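Local structure of suppressor of fused homolog (Drosophila melanogaster, 6LPH) at residues Leu104-Glu114 and Gln126-Leu136. The protein probably binds and sequesters DNA-binding transcription factors; this N-terminal part, with the SUFU-family domain, is bound to a Fu peptide. Residues are numbered along the deposited sequence; the frame is centred on the assembly and turned at random.
Sequences LTFRLAKTEIE and QRPPTWPANLL
Lys110 NZ has partners in and outside the contact: it donates to Gln126 OE1 at 2.9 Å, is hydrogen-bonded to Asn59 OD1 of strand 54-60, and Lys110 makes a cation-pi contact with Trp72. The C=O...donor angle of 178° at Gln126 puts the ammonium almost straight beyond the carbonyl oxygen. Lys110 reaches it with an extended chain, whereas Gln126 bends at chi2, and the two side chains cross at about a right angle.

Thr111 and Glu114 form a capping box at the start of helix 112-120. Glu114 N donates to Thr111 OG1 at 3.2 Å, and Thr111 N returns a bond to Glu114 OE1, on that oxygen's anti lone pair. Glu114 OE2 lies 3.6 Å from Pro129 CG and accepts from Trp72 NE1.

Apolar contacts continue the interface along the strand. Leu108 holds CG anti to its backbone N, which carries both methyls to the indole: CD2 lies 3.6 Å from Trp131 CZ2 and also touches Pro132 CG and Pro129 CG. Pro132 CG in turn sits over the centre of one Trp131 face, 3.5 Å above the plane. Phe106 meets Pro132 through CD2, 3.7 Å from CB, and its ring plane is inclined 67° to the Trp131 six-membered ring, an oblique pairing. Farther on, Leu104 CB packs 4.0 Å from Leu136 CD2.

Thr130 OG1 is hydrogen-bonded to a side chain of the bound peptide, on which Trp131 also packs, so the start of helix 131-146 forms part of the peptide-binding surface. Strand 104-109 and helix 131-136 run roughly antiparallel, at 145° between the short segments, their axes 9.7 Å apart at closest. The helix packs on one face of the mixed sheet: Pro132 touches Tyr74 of strand 71-77, and Ala133 and Leu136 touch Ile55 of strand 54-60.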
ATOM      1  N   LEU A 104      -0.816  -5.674  -2.440  1.00 12.09           N
ATOM      2  CA  LEU A 104      -0.270  -4.693  -1.536  1.00 10.55           C
ATOM      3  C   LEU A 104      -1.329  -3.679  -1.094  1.00 10.84           C
ATOM      4  O   LEU A 104      -2.154  -3.230  -1.919  1.00 11.21           O
ATOM      5  CB  LEU A 104       0.833  -3.909  -2.243  1.00 10.66           C
ATOM      6  CG  LEU A 104       2.049  -4.770  -2.661  1.00 11.80           C
ATOM      7  CD1 LEU A 104       2.995  -3.969  -3.545  1.00 13.74           C
ATOM      8  CD2 LEU A 104       2.784  -5.305  -1.428  1.00 16.99           C
ATOM      9  N   THR A 105      -1.309  -3.325   0.194  1.00 10.48           N
ATOM     10  CA  THR A 105      -2.057  -2.163   0.665  1.00 10.62           C
ATOM     11  C   THR A 105      -1.143  -1.153   1.391  1.00 11.49           C
ATOM     12  O   THR A 105      -0.007  -1.481   1.773  1.00 12.32           O
ATOM     13  CB  THR A 105      -3.284  -2.518   1.528  1.00 11.46           C
ATOM     14  OG1 THR A 105      -2.866  -2.836   2.852  1.00 13.17           O
ATOM     15  CG2 THR A 105      -4.079  -3.745   0.942  1.00 11.01           C
ATOM     16  N   PHE A 106      -1.635   0.068   1.569  1.00 10.40           N
ATOM     17  CA  PHE A 106      -0.830   1.078   2.260  1.00 11.24           C
ATOM     18  C   PHE A 106      -1.805   2.072   2.894  1.00 10.42           C
ATOM     19  O   PHE A 106      -2.850   2.380   2.307  1.00 10.33           O
ATOM     20  CB  PHE A 106       0.103   1.734   1.253  1.00 11.01           C
ATOM     21  CG  PHE A 106       1.002   2.834   1.823  1.00 10.35           C
ATOM     22  CD1 PHE A 106       1.906   2.567   2.869  1.00 10.86           C
ATOM     23  CD2 PHE A 106       0.991   4.104   1.261  1.00 10.58           C
ATOM     24  CE1 PHE A 106       2.767   3.542   3.363  1.00 11.52           C
ATOM     25  CE2 PHE A 106       1.879   5.109   1.738  1.00 11.51           C
ATOM     26  CZ  PHE A 106       2.747   4.827   2.801  1.00 10.98           C
ATOM     27  N   ARG A 107      -1.517   2.478   4.128  1.00 10.61           N
ATOM     28  CA  ARG A 107      -2.360   3.472   4.821  1.00 10.63           C
ATOM     29  C   ARG A 107      -1.539   4.713   5.092  1.00 11.11           C
ATOM     30  O   ARG A 107      -0.505   4.676   5.792  1.00 12.31           O
ATOM     31  CB  ARG A 107      -2.950   2.921   6.098  1.00 10.56           C
ATOM     32  CG  ARG A 107      -3.917   1.737   5.814  1.00 11.12           C
ATOM     33  CD  ARG A 107      -4.529   1.197   7.084  1.00 10.74           C
ATOM     34  NE  ARG A 107      -5.321  -0.011   6.809  1.00 11.22           N
ATOM     35  CZ  ARG A 107      -6.595   0.002   6.401  1.00 12.03           C
ATOM     36  NH1 ARG A 107      -7.255   1.179   6.259  1.00 11.10           N
ATOM     37  NH2 ARG A 107      -7.244  -1.152   6.184  1.00 11.85           N
ATOM     38  N   LEU A 108      -1.994   5.816   4.545  1.00 11.16           N
ATOM     39  CA  LEU A 108      -1.182   7.044   4.608  1.00 11.28           C
ATOM     40  C   LEU A 108      -1.892   8.184   5.366  1.00 11.96           C
ATOM     41  O   LEU A 108      -2.951   8.656   4.945  1.00 11.36           O
ATOM     42  CB  LEU A 108      -0.787   7.456   3.200  1.00 11.32           C
ATOM     43  CG  LEU A 108      -0.119   8.852   3.084  1.00 13.61           C
ATOM     44  CD1 LEU A 108       1.228   8.871   3.787  1.00 12.98           C
ATOM     45  CD2 LEU A 108       0.023   9.236   1.606  1.00 13.33           C
ATOM     46  N   ALA A 109      -1.297   8.622   6.479  1.00 12.92           N
ATOM     47  CA  ALA A 109      -1.896   9.651   7.333  1.00 14.53           C
ATOM     48  C   ALA A 109      -2.041  10.957   6.564  1.00 16.91           C
ATOM     49  O   ALA A 109      -1.152  11.352   5.802  1.00 16.82           O
ATOM     50  CB  ALA A 109      -1.062   9.861   8.607  1.00 14.61           C
ATOM     51  N   LYS A 110      -3.195  11.599   6.727  1.00 19.07           N
ATOM     52  CA  LYS A 110      -3.418  12.895   6.127  1.00 21.34           C
ATOM     53  C   LYS A 110      -2.535  13.854   6.869  1.00 25.79           C
ATOM     54  O   LYS A 110      -2.367  13.741   8.084  1.00 29.13           O
ATOM     55  CB  LYS A 110      -4.894  13.321   6.226  1.00 21.60           C
ATOM     56  CG  LYS A 110      -5.830  12.388   5.455  1.00 19.25           C
ATOM     57  CD  LYS A 110      -7.181  13.026   5.237  1.00 24.46           C
ATOM     58  CE  LYS A 110      -8.149  11.985   4.696  1.00 26.04           C
ATOM     59  NZ  LYS A 110      -9.538  12.520   4.600  1.00 32.17           N
ATOM     60  N   THR A 111      -1.960  14.791   6.135  1.00 24.64           N
ATOM     61  CA  THR A 111      -1.087  15.797   6.719  1.00 31.11           C
ATOM     62  C   THR A 111      -1.921  16.870   7.440  1.00 36.60           C
ATOM     63  O   THR A 111      -3.143  16.924   7.272  1.00 32.90           O
ATOM     64  CB  THR A 111      -0.258  16.459   5.615  1.00 34.39           C
ATOM     65  OG1 THR A 111      -1.145  17.024   4.641  1.00 36.84           O
ATOM     66  CG2 THR A 111       0.657  15.437   4.940  1.00 30.39           C
ATOM     67  N   GLU A 112      -1.272  17.719   8.240  1.00 40.59           N
ATOM     68  CA  GLU A 112      -1.979  18.833   8.888  1.00 44.41           C
ATOM     69  C   GLU A 112      -2.621  19.751   7.852  1.00 44.31           C
ATOM     70  O   GLU A 112      -3.771  20.180   8.019  1.00 49.96           O
ATOM     71  CB  GLU A 112      -1.064  19.627   9.835  1.00 50.32           C
ATOM     72  CG  GLU A 112      -1.065  19.103  11.268  1.00 63.66           C
ATOM     73  CD  GLU A 112      -0.363  17.756  11.415  1.00 69.63           C
ATOM     74  OE1 GLU A 112      -1.033  16.754  11.777  1.00 57.56           O
ATOM     75  OE2 GLU A 112       0.863  17.697  11.158  1.00 76.68           O
ATOM     76  N   ILE A 113      -1.885  20.027   6.778  1.00 42.32           N
ATOM     77  CA  ILE A 113      -2.398  20.827   5.661  1.00 43.28           C
ATOM     78  C   ILE A 113      -3.695  20.227   5.074  1.00 44.65           C
ATOM     79  O   ILE A 113      -4.711  20.928   4.952  1.00 52.23           O
ATOM     80  CB  ILE A 113      -1.281  21.128   4.611  1.00 45.04           C
ATOM     81  CG1 ILE A 113      -1.710  20.828   3.170  1.00 50.83           C
ATOM     82  CG2 ILE A 113      -0.026  20.310   4.905  1.00 50.70           C
ATOM     83  CD1 ILE A 113      -2.799  21.716   2.616  1.00 48.53           C
ATOM     84  N   GLU A 114      -3.657  18.934   4.745  1.00 45.50           N
ATOM     85  CA  GLU A 114      -4.817  18.203   4.238  1.00 41.44           C
ATOM     86  C   GLU A 114      -6.004  18.226   5.202  1.00 47.35           C
ATOM     87  O   GLU A 114      -7.154  18.300   4.769  1.00 48.84           O
ATOM     88  CB  GLU A 114      -4.447  16.737   3.967  1.00 32.74           C
ATOM     89  CG  GLU A 114      -3.641  16.487   2.695  1.00 31.10           C
ATOM     90  CD  GLU A 114      -3.230  15.019   2.522  1.00 30.45           C
ATOM     91  OE1 GLU A 114      -2.829  14.370   3.514  1.00 27.39           O
ATOM     92  OE2 GLU A 114      -3.291  14.508   1.380  1.00 32.69           O
ATOM     93  N   GLN A 126     -11.278  16.650  -1.744  1.00 29.53           N
ATOM     94  CA  GLN A 126      -9.807  16.560  -1.773  1.00 29.94           C
ATOM     95  C   GLN A 126      -9.275  15.254  -2.434  1.00 25.82           C
ATOM     96  O   GLN A 126      -9.745  14.162  -2.156  1.00 28.36           O
ATOM     97  CB  GLN A 126      -9.236  16.778  -0.354  1.00 28.84           C
ATOM     98  CG  GLN A 126      -9.115  15.528   0.513  1.00 39.11           C
ATOM     99  CD  GLN A 126      -9.856  15.586   1.853  1.00 37.14           C
ATOM    100  OE1 GLN A 126      -9.742  14.662   2.705  1.00 32.48           O
ATOM    101  NE2 GLN A 126     -10.636  16.662   2.051  1.00 52.46           N
ATOM    102  N   ARG A 127      -8.318  15.385  -3.338  1.00 22.87           N
ATOM    103  CA  ARG A 127      -7.741  14.243  -4.064  1.00 23.90           C
ATOM    104  C   ARG A 127      -6.673  13.538  -3.191  1.00 21.85           C
ATOM    105  O   ARG A 127      -5.877  14.203  -2.562  1.00 23.45           O
ATOM    106  CB  ARG A 127      -7.142  14.774  -5.370  1.00 28.68           C
ATOM    107  CG  ARG A 127      -6.727  13.732  -6.405  1.00 34.68           C
ATOM    108  CD  ARG A 127      -7.183  14.208  -7.776  1.00 48.31           C
ATOM    109  NE  ARG A 127      -8.584  14.622  -7.681  1.00 46.79           N
ATOM    110  CZ  ARG A 127      -9.239  15.331  -8.586  1.00 64.72           C
ATOM    111  NH1 ARG A 127      -8.631  15.737  -9.699  1.00 87.19           N
ATOM    112  NH2 ARG A 127     -10.510  15.639  -8.368  1.00 81.48           N
ATOM    113  N   PRO A 128      -6.663  12.195  -3.128  1.00 17.77           N
ATOM    114  CA  PRO A 128      -5.580  11.525  -2.399  1.00 17.67           C
ATOM    115  C   PRO A 128      -4.250  11.767  -3.110  1.00 17.88           C
ATOM    116  O   PRO A 128      -4.248  11.917  -4.338  1.00 19.18           O
ATOM    117  CB  PRO A 128      -5.916  10.029  -2.537  1.00 18.35           C
ATOM    118  CG  PRO A 128      -7.358   9.979  -2.976  1.00 20.89           C
ATOM    119  CD  PRO A 128      -7.596  11.236  -3.749  1.00 21.90           C
ATOM    120  N   PRO A 129      -3.128  11.789  -2.365  1.00 15.20           N
ATOM    121  CA  PRO A 129      -1.820  11.801  -3.029  1.00 15.49           C
ATOM    122  C   PRO A 129      -1.661  10.557  -3.888  1.00 15.19           C
ATOM    123  O   PRO A 129      -2.208   9.490  -3.549  1.00 14.76           O
ATOM    124  CB  PRO A 129      -0.831  11.757  -1.869  1.00 16.12           C
ATOM    125  CG  PRO A 129      -1.588  12.122  -0.651  1.00 16.48           C
ATOM    126  CD  PRO A 129      -3.002  11.694  -0.901  1.00 14.81           C
ATOM    127  N   THR A 130      -0.968  10.689  -5.016  1.00 14.67           N
ATOM    128  CA  THR A 130      -0.832   9.566  -5.931  1.00 13.33           C
ATOM    129  C   THR A 130       0.565   8.989  -5.873  1.00 14.12           C
ATOM    130  O   THR A 130       0.826   7.932  -6.428  1.00 15.13           O
ATOM    131  CB  THR A 130      -1.195   9.928  -7.395  1.00 14.43           C
ATOM    132  OG1 THR A 130      -0.429  11.074  -7.807  1.00 16.22           O
ATOM    133  CG2 THR A 130      -2.688  10.247  -7.553  1.00 14.92           C
ATOM    134  N   TRP A 131       1.468   9.654  -5.171  1.00 14.73           N
ATOM    135  CA  TRP A 131       2.830   9.109  -5.039  1.00 15.48           C
ATOM    136  C   TRP A 131       2.899   7.673  -4.510  1.00 15.08           C
ATOM    137  O   TRP A 131       3.801   6.937  -4.915  1.00 15.96           O
ATOM    138  CB  TRP A 131       3.790  10.085  -4.320  1.00 14.37           C
ATOM    139  CG  TRP A 131       3.510  10.232  -2.831  1.00 14.55           C
ATOM    140  CD1 TRP A 131       2.853  11.274  -2.189  1.00 14.09           C
ATOM    141  CD2 TRP A 131       3.866   9.278  -1.754  1.00 14.59           C
ATOM    142  NE1 TRP A 131       2.786  11.046  -0.837  1.00 14.86           N
ATOM    143  CE2 TRP A 131       3.370   9.867  -0.508  1.00 14.50           C
ATOM    144  CE3 TRP A 131       4.514   8.038  -1.708  1.00 14.70           C
ATOM    145  CZ2 TRP A 131       3.548   9.242   0.729  1.00 14.56           C
ATOM    146  CZ3 TRP A 131       4.686   7.417  -0.457  1.00 14.40           C
ATOM    147  CH2 TRP A 131       4.196   7.991   0.724  1.00 14.63           C
ATOM    148  N   PRO A 132       1.954   7.235  -3.635  1.00 14.07           N
ATOM    149  CA  PRO A 132       2.053   5.839  -3.170  1.00 14.26           C
ATOM    150  C   PRO A 132       1.871   4.797  -4.278  1.00 16.08           C
ATOM    151  O   PRO A 132       2.328   3.663  -4.127  1.00 16.81           O
ATOM    152  CB  PRO A 132       0.951   5.753  -2.088  1.00 12.38           C
ATOM    153  CG  PRO A 132       0.936   7.188  -1.549  1.00 13.76           C
ATOM    154  CD  PRO A 132       0.940   7.954  -2.842  1.00 13.84           C
ATOM    155  N   ALA A 133       1.231   5.179  -5.382  1.00 16.30           N
ATOM    156  CA  ALA A 133       1.104   4.294  -6.540  1.00 17.98           C
ATOM    157  C   ALA A 133       2.457   3.882  -7.136  1.00 18.21           C
ATOM    158  O   ALA A 133       2.624   2.709  -7.451  1.00 17.68           O
ATOM    159  CB  ALA A 133       0.194   4.908  -7.614  1.00 18.56           C
ATOM    160  N   ASN A 134       3.385   4.841  -7.301  1.00 19.43           N
ATOM    161  CA  ASN A 134       4.794   4.560  -7.651  1.00 20.92           C
ATOM    162  C   ASN A 134       5.451   3.617  -6.687  1.00 16.44           C
ATOM    163  O   ASN A 134       6.208   2.756  -7.104  1.00 16.49           O
ATOM    164  CB  ASN A 134       5.670   5.816  -7.572  1.00 26.61           C
ATOM    165  CG  ASN A 134       5.418   6.787  -8.684  1.00 32.27           C
ATOM    166  OD1 ASN A 134       5.684   7.978  -8.519  1.00 38.69           O
ATOM    167  ND2 ASN A 134       4.918   6.306  -9.815  1.00 31.91           N
ATOM    168  N   LEU A 135       5.223   3.835  -5.389  1.00 14.52           N
ATOM    169  CA  LEU A 135       5.821   3.019  -4.365  1.00 13.36           C
ATOM    170  C   LEU A 135       5.333   1.563  -4.535  1.00 12.96           C
ATOM    171  O   LEU A 135       6.164   0.626  -4.559  1.00 12.10           O
ATOM    172  CB  LEU A 135       5.462   3.555  -2.965  1.00 12.90           C
ATOM    173  CG  LEU A 135       5.904   2.634  -1.808  1.00 13.09           C
ATOM    174  CD1 LEU A 135       7.417   2.530  -1.714  1.00 15.32           C
ATOM    175  CD2 LEU A 135       5.291   3.078  -0.472  1.00 15.50           C
ATOM    176  N   LEU A 136       4.012   1.377  -4.678  1.00 10.72           N
ATOM    177  CA  LEU A 136       3.481   0.031  -4.853  1.00 11.99           C
ATOM    178  C   LEU A 136       3.925  -0.604  -6.166  1.00 11.89           C
ATOM    179  O   LEU A 136       4.205  -1.790  -6.172  1.00 12.22           O
ATOM    180  CB  LEU A 136       1.938  -0.019  -4.741  1.00 12.88           C
ATOM    181  CG  LEU A 136       1.349   0.564  -3.438  1.00 13.71           C
ATOM    182  CD1 LEU A 136      -0.158   0.409  -3.367  1.00 13.92           C
ATOM    183  CD2 LEU A 136       2.014  -0.085  -2.231  1.00 14.77           C
TER